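TRNA (cytosine(72)-C(5))-methyltransferase (Pyrococcus horikoshii, PDB 5ZVE) transfers a methyl group from S-adenosyl-L-methionine to the C5 position of cytosine 72 in several tRNAs. Local coordinates at residues L272-C276 / Y300-I305; I228-K232 / V253-A257. One frame throughout, in Å; residues are numbered along the deposited sequence.

Interaction 1 of 2, residues L272-C276 / Y300-I305; sequences LDAPC and YQRAFI. With SAH (S-adenosyl-L-homocysteine), chain C.
Residues 272-276, which begin within strand 267-273, pack against helix 291-310 in a buried, mainly apolar contact fastened by one side-chain-to-backbone hydrogen bond. Leu272 begins it: its CG lies anti to the backbone N (chi1 179°), which turns both methyls to the helix, and CD2 meets Phe304 CB and Ile305 CG1, each at 3.8 Å. Across both of these side chains the leucine runs at about a right angle. Farther along, Pro275 CG rests against both aromatic rings, 3.8 Å from Tyr300 CE2 and 3.9 Å from Phe304 CZ. The rings also meet each other, with Phe304 CE1 over one face of the tyrosine, displaced toward its rim. The polar link comes from Gln301, whose extended chain carries NE2 to Pro275 O at 2.9 Å. That bond is nearly straight (171° at the hydrogen), and the acceptor lies almost in the amide plane, consistent with an amide whose rotation is set by this bond, NE2 also having a weak hydrogen bond to Glu329.

S-adenosyl-L-homocysteine uses the same two segments. Its N6 donates to Tyr300 OH over 2.6 Å, and the edge of the Phe304 ring meets the adenine, CZ lying 3.4 Å from ligand C6. On the same segment as Pro275, Asp273 OD2 accepts from the ligand amino N at 2.7 Å and also forms a salt bridge with Lys211, while OD1 is hydrogen-bonded to Ser321. Cys276 packs beside Cys323, the predicted nucleophile. The Asp-Ala-Pro-Cys sequence here is characteristic of the cofactor and catalytic site of RsmB/NOP-family RNA cytosine-C5 methyltransferases.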
ATOM      1  N   LEU A 272      11.620  -8.161   5.104  1.00 25.04           N
ATOM      2  CA  LEU A 272      12.147  -7.104   4.260  1.00 25.58           C
ATOM      3  C   LEU A 272      11.061  -6.641   3.297  1.00 24.57           C
ATOM      4  O   LEU A 272      10.943  -7.136   2.174  1.00 25.25           O
ATOM      5  CB  LEU A 272      13.397  -7.575   3.505  1.00 25.05           C
ATOM      6  CG  LEU A 272      14.065  -6.589   2.543  1.00 25.88           C
ATOM      7  CD1 LEU A 272      14.283  -5.234   3.198  1.00 30.98           C
ATOM      8  CD2 LEU A 272      15.387  -7.154   2.045  1.00 31.03           C
ATOM      9  N   ASP A 273      10.250  -5.701   3.764  1.00 25.88           N
ATOM     10  CA  ASP A 273       9.238  -5.081   2.926  1.00 27.53           C
ATOM     11  C   ASP A 273       9.909  -3.880   2.281  1.00 25.40           C
ATOM     12  O   ASP A 273       9.819  -2.759   2.772  1.00 27.84           O
ATOM     13  CB  ASP A 273       8.017  -4.684   3.754  1.00 24.23           C
ATOM     14  CG  ASP A 273       6.895  -4.122   2.911  1.00 27.53           C
ATOM     15  OD1 ASP A 273       6.697  -4.607   1.777  1.00 27.15           O
ATOM     16  OD2 ASP A 273       6.206  -3.196   3.390  1.00 27.62           O
ATOM     17  N   ALA A 274      10.570  -4.128   1.158  1.00 30.34           N
ATOM     18  CA  ALA A 274      11.629  -3.247   0.684  1.00 27.04           C
ATOM     19  C   ALA A 274      11.108  -2.017  -0.045  1.00 29.24           C
ATOM     20  O   ALA A 274      10.076  -2.076  -0.715  1.00 27.13           O
ATOM     21  CB  ALA A 274      12.574  -4.026  -0.218  1.00 23.07           C
ATOM     22  N   PRO A 275      11.824  -0.888   0.097  1.00 31.41           N
ATOM     23  CA  PRO A 275      11.581   0.269  -0.767  1.00 24.86           C
ATOM     24  C   PRO A 275      11.657  -0.164  -2.222  1.00 23.66           C
ATOM     25  O   PRO A 275      12.557  -0.919  -2.583  1.00 23.18           O
ATOM     26  CB  PRO A 275      12.711   1.238  -0.397  1.00 24.63           C
ATOM     27  CG  PRO A 275      13.741   0.391   0.291  1.00 30.04           C
ATOM     28  CD  PRO A 275      12.963  -0.669   1.002  1.00 30.43           C
ATOM     29  N   CYS A 276      10.714   0.282  -3.040  1.00 20.32           N
ATOM     30  CA  CYS A 276      10.616  -0.211  -4.404  1.00 20.67           C
ATOM     31  C   CYS A 276      10.011   0.845  -5.305  1.00 18.95           C
ATOM     32  O   CYS A 276       9.574   1.891  -4.833  1.00 24.41           O
ATOM     33  CB  CYS A 276       9.789  -1.501  -4.457  1.00 19.97           C
ATOM     34  SG  CYS A 276       8.049  -1.322  -3.988  1.00 23.81           S
ATOM     35  N   TYR A 300      19.601  -1.188  -5.406  1.00 25.98           N
ATOM     36  CA  TYR A 300      19.500  -0.642  -4.058  1.00 28.54           C
ATOM     37  C   TYR A 300      18.975  -1.693  -3.070  1.00 28.48           C
ATOM     38  O   TYR A 300      19.416  -1.753  -1.925  1.00 28.49           O
ATOM     39  CB  TYR A 300      18.595   0.593  -4.079  1.00 30.84           C
ATOM     40  CG  TYR A 300      18.393   1.293  -2.753  1.00 31.91           C
ATOM     41  CD1 TYR A 300      19.469   1.819  -2.049  1.00 30.54           C
ATOM     42  CD2 TYR A 300      17.117   1.462  -2.224  1.00 31.59           C
ATOM     43  CE1 TYR A 300      19.285   2.475  -0.845  1.00 30.32           C
ATOM     44  CE2 TYR A 300      16.922   2.117  -1.020  1.00 28.63           C
ATOM     45  CZ  TYR A 300      18.009   2.621  -0.334  1.00 36.98           C
ATOM     46  OH  TYR A 300      17.825   3.275   0.864  1.00 35.05           O
ATOM     47  N   GLN A 301      18.049  -2.532  -3.524  1.00 23.89           N
ATOM     48  CA  GLN A 301      17.448  -3.550  -2.662  1.00 29.69           C
ATOM     49  C   GLN A 301      18.433  -4.664  -2.298  1.00 30.91           C
ATOM     50  O   GLN A 301      18.353  -5.240  -1.213  1.00 24.99           O
ATOM     51  CB  GLN A 301      16.214  -4.150  -3.337  1.00 26.71           C
ATOM     52  CG  GLN A 301      15.064  -3.161  -3.507  1.00 25.63           C
ATOM     53  CD  GLN A 301      14.071  -3.619  -4.545  1.00 25.19           C
ATOM     54  OE1 GLN A 301      14.379  -4.482  -5.365  1.00 28.51           O
ATOM     55  NE2 GLN A 301      12.878  -3.033  -4.532  1.00 27.09           N
ATOM     56  N   ARG A 302      19.360  -4.960  -3.208  1.00 29.49           N
ATOM     57  CA  ARG A 302      20.349  -6.011  -2.989  1.00 26.55           C
ATOM     58  C   ARG A 302      21.206  -5.737  -1.764  1.00 23.14           C
ATOM     59  O   ARG A 302      21.636  -6.663  -1.082  1.00 27.39           O
ATOM     60  CB  ARG A 302      21.237  -6.190  -4.219  1.00 32.13           C
ATOM     61  CG  ARG A 302      20.563  -6.966  -5.333  1.00 30.72           C
ATOM     62  CD  ARG A 302      21.407  -7.014  -6.594  1.00 34.06           C
ATOM     63  NE  ARG A 302      20.580  -7.332  -7.752  1.00 39.46           N
ATOM     64  CZ  ARG A 302      20.385  -6.508  -8.775  1.00 44.93           C
ATOM     65  NH1 ARG A 302      20.985  -5.325  -8.799  1.00 38.55           N
ATOM     66  NH2 ARG A 302      19.607  -6.873  -9.786  1.00 41.90           N
ATOM     67  N   ALA A 303      21.459  -4.464  -1.494  1.00 24.71           N
ATOM     68  CA  ALA A 303      22.194  -4.080  -0.300  1.00 27.11           C
ATOM     69  C   ALA A 303      21.449  -4.502   0.964  1.00 29.83           C
ATOM     70  O   ALA A 303      22.057  -5.038   1.894  1.00 32.15           O
ATOM     71  CB  ALA A 303      22.454  -2.581  -0.304  1.00 27.30           C
ATOM     72  N   PHE A 304      20.134  -4.270   0.989  1.00 26.77           N
ATOM     73  CA  PHE A 304      19.280  -4.720   2.093  1.00 25.76           C
ATOM     74  C   PHE A 304      19.296  -6.237   2.246  1.00 27.43           C
ATOM     75  O   PHE A 304      19.471  -6.776   3.343  1.00 26.91           O
ATOM     76  CB  PHE A 304      17.828  -4.272   1.878  1.00 27.62           C
ATOM     77  CG  PHE A 304      17.618  -2.789   1.958  1.00 27.15           C
ATOM     78  CD1 PHE A 304      17.996  -1.963   0.912  1.00 30.14           C
ATOM     79  CD2 PHE A 304      17.003  -2.222   3.062  1.00 35.59           C
ATOM     80  CE1 PHE A 304      17.791  -0.594   0.978  1.00 33.16           C
ATOM     81  CE2 PHE A 304      16.789  -0.854   3.133  1.00 30.51           C
ATOM     82  CZ  PHE A 304      17.183  -0.041   2.091  1.00 31.36           C
ATOM     83  N   ILE A 305      19.107  -6.911   1.118  1.00 24.74           N
ATOM     84  CA  ILE A 305      19.004  -8.358   1.068  1.00 22.32           C
ATOM     85  C   ILE A 305      20.258  -9.021   1.614  1.00 30.26           C
ATOM     86  O   ILE A 305      20.184  -9.926   2.446  1.00 28.85           O
ATOM     87  CB  ILE A 305      18.783  -8.831  -0.369  1.00 24.58           C
ATOM     88  CG1 ILE A 305      17.400  -8.404  -0.869  1.00 29.49           C
ATOM     89  CG2 ILE A 305      18.978 -10.331  -0.456  1.00 29.10           C
ATOM     90  CD1 ILE A 305      17.212  -8.599  -2.360  1.00 29.47           C
TER
HETATM   91  N   SAH C 401       6.865  -2.070   5.741  1.00 21.31           N
HETATM   92  CA  SAH C 401       6.182  -0.794   5.922  1.00 24.17           C
HETATM   93  CB  SAH C 401       6.341   0.102   4.694  1.00 27.48           C
HETATM   94  CG  SAH C 401       7.712   0.072   4.012  1.00 25.94           C
HETATM   95  SD  SAH C 401       7.888   1.457   2.862  1.00 29.95           S
HETATM   96  C   SAH C 401       4.706  -0.955   6.297  1.00 27.90           C
HETATM   97  O   SAH C 401       4.127  -2.035   6.182  1.00 27.05           O
HETATM   98  OXT SAH C 401       4.053  -0.006   6.731  1.00 25.63           O
HETATM   99  C5' SAH C 401       9.695   1.310   2.770  1.00 28.39           C
HETATM  100  C4' SAH C 401      10.442   2.013   3.901  1.00 31.48           C
HETATM  101  O4' SAH C 401      11.834   1.818   3.751  1.00 32.68           O
HETATM  102  C3' SAH C 401      10.233   3.521   3.957  1.00 33.52           C
HETATM  103  O3' SAH C 401       9.580   3.849   5.162  1.00 28.40           O
HETATM  104  C2' SAH C 401      11.623   4.127   3.985  1.00 28.73           C
HETATM  105  O2' SAH C 401      11.726   5.067   5.027  1.00 32.63           O
HETATM  106  C1' SAH C 401      12.508   2.936   4.290  1.00 31.02           C
HETATM  107  N9  SAH C 401      13.885   3.053   3.761  1.00 32.92           N
HETATM  108  C8  SAH C 401      14.297   3.511   2.535  1.00 35.45           C
HETATM  109  N7  SAH C 401      15.649   3.431   2.478  1.00 31.85           N
HETATM  110  C5  SAH C 401      16.104   2.930   3.648  1.00 34.29           C
HETATM  111  C6  SAH C 401      17.380   2.645   4.122  1.00 37.60           C
HETATM  112  N6  SAH C 401      18.454   2.865   3.368  1.00 35.16           N
HETATM  113  N1  SAH C 401      17.527   2.124   5.390  1.00 40.64           N
HETATM  114  C2  SAH C 401      16.418   1.891   6.180  1.00 39.85           C
HETATM  115  N3  SAH C 401      15.156   2.178   5.705  1.00 37.18           N
HETATM  116  C4  SAH C 401      15.004   2.688   4.458  1.00 32.14           C

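Interaction 2 of 2, residues I228-K232 / V253-A257; sequences IDKSK and VQMDA. With SAH (S-adenosyl-L-homocysteine), chain C.
Ile228 meets Val253 on one face of a parallel strand pair and Met255 just beyond it, while Asp229, on the other face, takes hold of the ligand ribose. The apolar side is tight: Ile228 CG1 lies 3.4 Å from Val253 CG2, and its other branch, CG2, 3.5 Å from Met255 CG. Asp229 OD1 accepts from ligand O2' over a very short 2.5 Å, and OD2 is 2.9 Å from O3', which brings both carboxylate oxygens to the diol. At the adenine, Ala257 N donates to ligand N1 at 3.0 Å (166° at the hydrogen), and N6 donates to Asp256 OD1, also at 3.0 Å.

Behind this shell, Ser231 N bonds the anti lone pair of Asp229 OD1 in an Asx turn, and Ala207 N donates to OD2, evidence that the carboxylate is held from the protein side too. The strands are joined by Met255 N to Asp229 O, 3.2 Å, and by a weak bond from Asp229 N to Val253 O. Gln254, extended with CG anti to the backbone N (chi1 -176°), reaches over the strand end: NE2 bonds Lys230 O weakly, and OE1 lies 3.3 Å from Lys232 CE.

Replacing Asp229 with an alanine would probably leave ligand O2' without its carboxylate acceptor and Ser231 N without the oxygen that closes the Asx turn.

An acidic residue ending the second strand of a Rossmann-like fold is the classic ribose-binding feature of class I methyltransferases; here the carboxylate recognises the diol, while a backbone N-H paired with a carboxylate reads N1 and N6 as adenine.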
ATOM      1  N   ILE A 228      13.186  -1.239  12.051  1.00 36.53           N
ATOM      2  CA  ILE A 228      14.180  -0.309  11.536  1.00 32.14           C
ATOM      3  C   ILE A 228      13.604   0.583  10.447  1.00 28.73           C
ATOM      4  O   ILE A 228      12.863   0.115   9.590  1.00 35.53           O
ATOM      5  CB  ILE A 228      15.392  -1.071  10.963  1.00 36.85           C
ATOM      6  CG1 ILE A 228      16.003  -1.980  12.028  1.00 34.93           C
ATOM      7  CG2 ILE A 228      16.421  -0.114  10.389  1.00 36.03           C
ATOM      8  CD1 ILE A 228      17.070  -2.888  11.501  1.00 34.55           C
ATOM      9  N   ASP A 229      13.956   1.863  10.476  1.00 31.10           N
ATOM     10  CA  ASP A 229      13.687   2.749   9.353  1.00 35.53           C
ATOM     11  C   ASP A 229      14.658   3.923   9.363  1.00 36.85           C
ATOM     12  O   ASP A 229      15.125   4.339  10.421  1.00 41.56           O
ATOM     13  CB  ASP A 229      12.248   3.258   9.372  1.00 33.47           C
ATOM     14  CG  ASP A 229      11.736   3.579   7.984  1.00 33.89           C
ATOM     15  OD1 ASP A 229      12.068   4.662   7.457  1.00 36.22           O
ATOM     16  OD2 ASP A 229      11.001   2.746   7.415  1.00 36.41           O
ATOM     17  N   LYS A 230      14.958   4.452   8.183  1.00 33.93           N
ATOM     18  CA  LYS A 230      15.886   5.570   8.064  1.00 41.82           C
ATOM     19  C   LYS A 230      15.199   6.912   8.298  1.00 42.35           C
ATOM     20  O   LYS A 230      15.831   7.873   8.736  1.00 43.72           O
ATOM     21  CB  LYS A 230      16.543   5.571   6.682  1.00 38.24           C
ATOM     22  CG  LYS A 230      17.714   6.527   6.554  1.00 48.73           C
ATOM     23  CD  LYS A 230      18.245   6.578   5.129  1.00 54.53           C
ATOM     24  CE  LYS A 230      17.198   7.140   4.171  1.00 52.63           C
ATOM     25  NZ  LYS A 230      17.743   7.373   2.800  1.00 51.79           N
ATOM     26  N   SER A 231      13.899   6.966   8.029  1.00 40.63           N
ATOM     27  CA  SER A 231      13.158   8.222   8.091  1.00 41.44           C
ATOM     28  C   SER A 231      12.639   8.488   9.498  1.00 45.51           C
ATOM     29  O   SER A 231      11.896   7.680  10.058  1.00 41.56           O
ATOM     30  CB  SER A 231      12.000   8.203   7.088  1.00 41.89           C
ATOM     31  OG  SER A 231      11.314   9.441   7.066  1.00 43.86           O
ATOM     32  N   LYS A 232      13.020   9.630  10.062  1.00 47.31           N
ATOM     33  CA  LYS A 232      12.606   9.975  11.417  1.00 49.34           C
ATOM     34  C   LYS A 232      11.129  10.351  11.461  1.00 45.45           C
ATOM     35  O   LYS A 232      10.432  10.050  12.433  1.00 43.39           O
ATOM     36  CB  LYS A 232      13.462  11.118  11.968  1.00 48.52           C
ATOM     37  CG  LYS A 232      13.221  11.421  13.443  1.00 50.47           C
ATOM     38  CD  LYS A 232      14.163  12.505  13.937  1.00 54.40           C
ATOM     39  CE  LYS A 232      15.609  12.037  13.855  1.00 65.66           C
ATOM     40  NZ  LYS A 232      16.590  13.135  14.091  1.00 61.26           N
ATOM     41  N   VAL A 253      14.368   1.417  16.081  1.00 42.56           N
ATOM     42  CA  VAL A 253      15.730   1.897  15.910  1.00 38.83           C
ATOM     43  C   VAL A 253      15.842   2.619  14.565  1.00 44.05           C
ATOM     44  O   VAL A 253      15.441   2.098  13.520  1.00 41.68           O
ATOM     45  CB  VAL A 253      16.771   0.749  16.029  1.00 40.96           C
ATOM     46  CG1 VAL A 253      16.781   0.178  17.436  1.00 41.93           C
ATOM     47  CG2 VAL A 253      16.510  -0.341  15.019  1.00 43.12           C
ATOM     48  N   GLN A 254      16.359   3.842  14.611  1.00 39.29           N
ATOM     49  CA  GLN A 254      16.597   4.626  13.409  1.00 39.91           C
ATOM     50  C   GLN A 254      18.011   4.399  12.886  1.00 45.24           C
ATOM     51  O   GLN A 254      18.982   4.596  13.618  1.00 48.84           O
ATOM     52  CB  GLN A 254      16.378   6.108  13.695  1.00 34.88           C
ATOM     53  CG  GLN A 254      16.504   6.984  12.474  1.00 39.47           C
ATOM     54  CD  GLN A 254      16.358   8.448  12.802  1.00 49.02           C
ATOM     55  OE1 GLN A 254      16.097   8.817  13.947  1.00 54.06           O
ATOM     56  NE2 GLN A 254      16.522   9.298  11.796  1.00 49.66           N
ATOM     57  N   MET A 255      18.116   4.024  11.613  1.00 40.59           N
ATOM     58  CA  MET A 255      19.402   3.677  11.006  1.00 44.77           C
ATOM     59  C   MET A 255      19.251   3.276   9.547  1.00 43.02           C
ATOM     60  O   MET A 255      18.151   2.961   9.090  1.00 37.48           O
ATOM     61  CB  MET A 255      20.072   2.528  11.768  1.00 39.35           C
ATOM     62  CG  MET A 255      19.515   1.162  11.409  1.00 39.77           C
ATOM     63  SD  MET A 255      20.343  -0.210  12.228  1.00 40.12           S
ATOM     64  CE  MET A 255      21.931  -0.193  11.394  1.00 37.94           C
ATOM     65  N   ASP A 256      20.366   3.297   8.820  1.00 41.64           N
ATOM     66  CA  ASP A 256      20.429   2.732   7.477  1.00 38.43           C
ATOM     67  C   ASP A 256      20.440   1.209   7.590  1.00 39.48           C
ATOM     68  O   ASP A 256      21.409   0.622   8.072  1.00 39.35           O
ATOM     69  CB  ASP A 256      21.671   3.242   6.737  1.00 37.18           C
ATOM     70  CG  ASP A 256      21.795   2.683   5.328  1.00 41.63           C
ATOM     71  OD1 ASP A 256      20.885   1.960   4.870  1.00 42.61           O
ATOM     72  OD2 ASP A 256      22.822   2.963   4.674  1.00 48.53           O
ATOM     73  N   ALA A 257      19.357   0.577   7.143  1.00 36.58           N
ATOM     74  CA  ALA A 257      19.177  -0.869   7.296  1.00 38.92           C
ATOM     75  C   ALA A 257      20.225  -1.685   6.547  1.00 36.30           C
ATOM     76  O   ALA A 257      20.430  -2.861   6.841  1.00 33.71           O
ATOM     77  CB  ALA A 257      17.793  -1.272   6.839  1.00 36.64           C
TER
HETATM   78  N   SAH C 401       6.865  -2.070   5.741  1.00 21.31           N
HETATM   79  CA  SAH C 401       6.182  -0.794   5.922  1.00 24.17           C
HETATM   80  CB  SAH C 401       6.341   0.102   4.694  1.00 27.48           C
HETATM   81  CG  SAH C 401       7.712   0.072   4.012  1.00 25.94           C
HETATM   82  SD  SAH C 401       7.888   1.457   2.862  1.00 29.95           S
HETATM   83  C   SAH C 401       4.706  -0.955   6.297  1.00 27.90           C
HETATM   84  O   SAH C 401       4.127  -2.035   6.182  1.00 27.05           O
HETATM   85  OXT SAH C 401       4.053  -0.006   6.731  1.00 25.63           O
HETATM   86  C5' SAH C 401       9.695   1.310   2.770  1.00 28.39           C
HETATM   87  C4' SAH C 401      10.442   2.013   3.901  1.00 31.48           C
HETATM   88  O4' SAH C 401      11.834   1.818   3.751  1.00 32.68           O
HETATM   89  C3' SAH C 401      10.233   3.521   3.957  1.00 33.52           C
HETATM   90  O3' SAH C 401       9.580   3.849   5.162  1.00 28.40           O
HETATM   91  C2' SAH C 401      11.623   4.127   3.985  1.00 28.73           C
HETATM   92  O2' SAH C 401      11.726   5.067   5.027  1.00 32.63           O
HETATM   93  C1' SAH C 401      12.508   2.936   4.290  1.00 31.02           C
HETATM   94  N9  SAH C 401      13.885   3.053   3.761  1.00 32.92           N
HETATM   95  C8  SAH C 401      14.297   3.511   2.535  1.00 35.45           C
HETATM   96  N7  SAH C 401      15.649   3.431   2.478  1.00 31.85           N
HETATM   97  C5  SAH C 401      16.104   2.930   3.648  1.00 34.29           C
HETATM   98  C6  SAH C 401      17.380   2.645   4.122  1.00 37.60           C
HETATM   99  N6  SAH C 401      18.454   2.865   3.368  1.00 35.16           N
HETATM  100  N1  SAH C 401      17.527   2.124   5.390  1.00 40.64           N
HETATM  101  C2  SAH C 401      16.418   1.891   6.180  1.00 39.85           C
HETATM  102  N3  SAH C 401      15.156   2.178   5.705  1.00 37.18           N
HETATM  103  C4  SAH C 401      15.004   2.688   4.458  1.00 32.14           C

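Overall arrangement
Interactions 1 and 2 lie about 13 Å apart, centre to centre, and S-adenosyl-L-homocysteine spans them. The adenine is where they converge: its N6 is shared between Tyr300 of 300-305 and Asp256 of 253-257, and the segments themselves touch there, Phe304 CE2 lying 3.9 Å from Ala257 CB. From this point the ligand diverges, its ribose toward interaction 2 and its amino group toward interaction 1. Both contribute to one sheet, and strand 250-254 is followed directly in the chain by strand 267-273. Interaction 1 also borders the predicted nucleophile: the nearest side-chain atoms of Cys276 and Cys323 are about 3 Å apart, consistent with the cofactor site adjoining the catalytic centre.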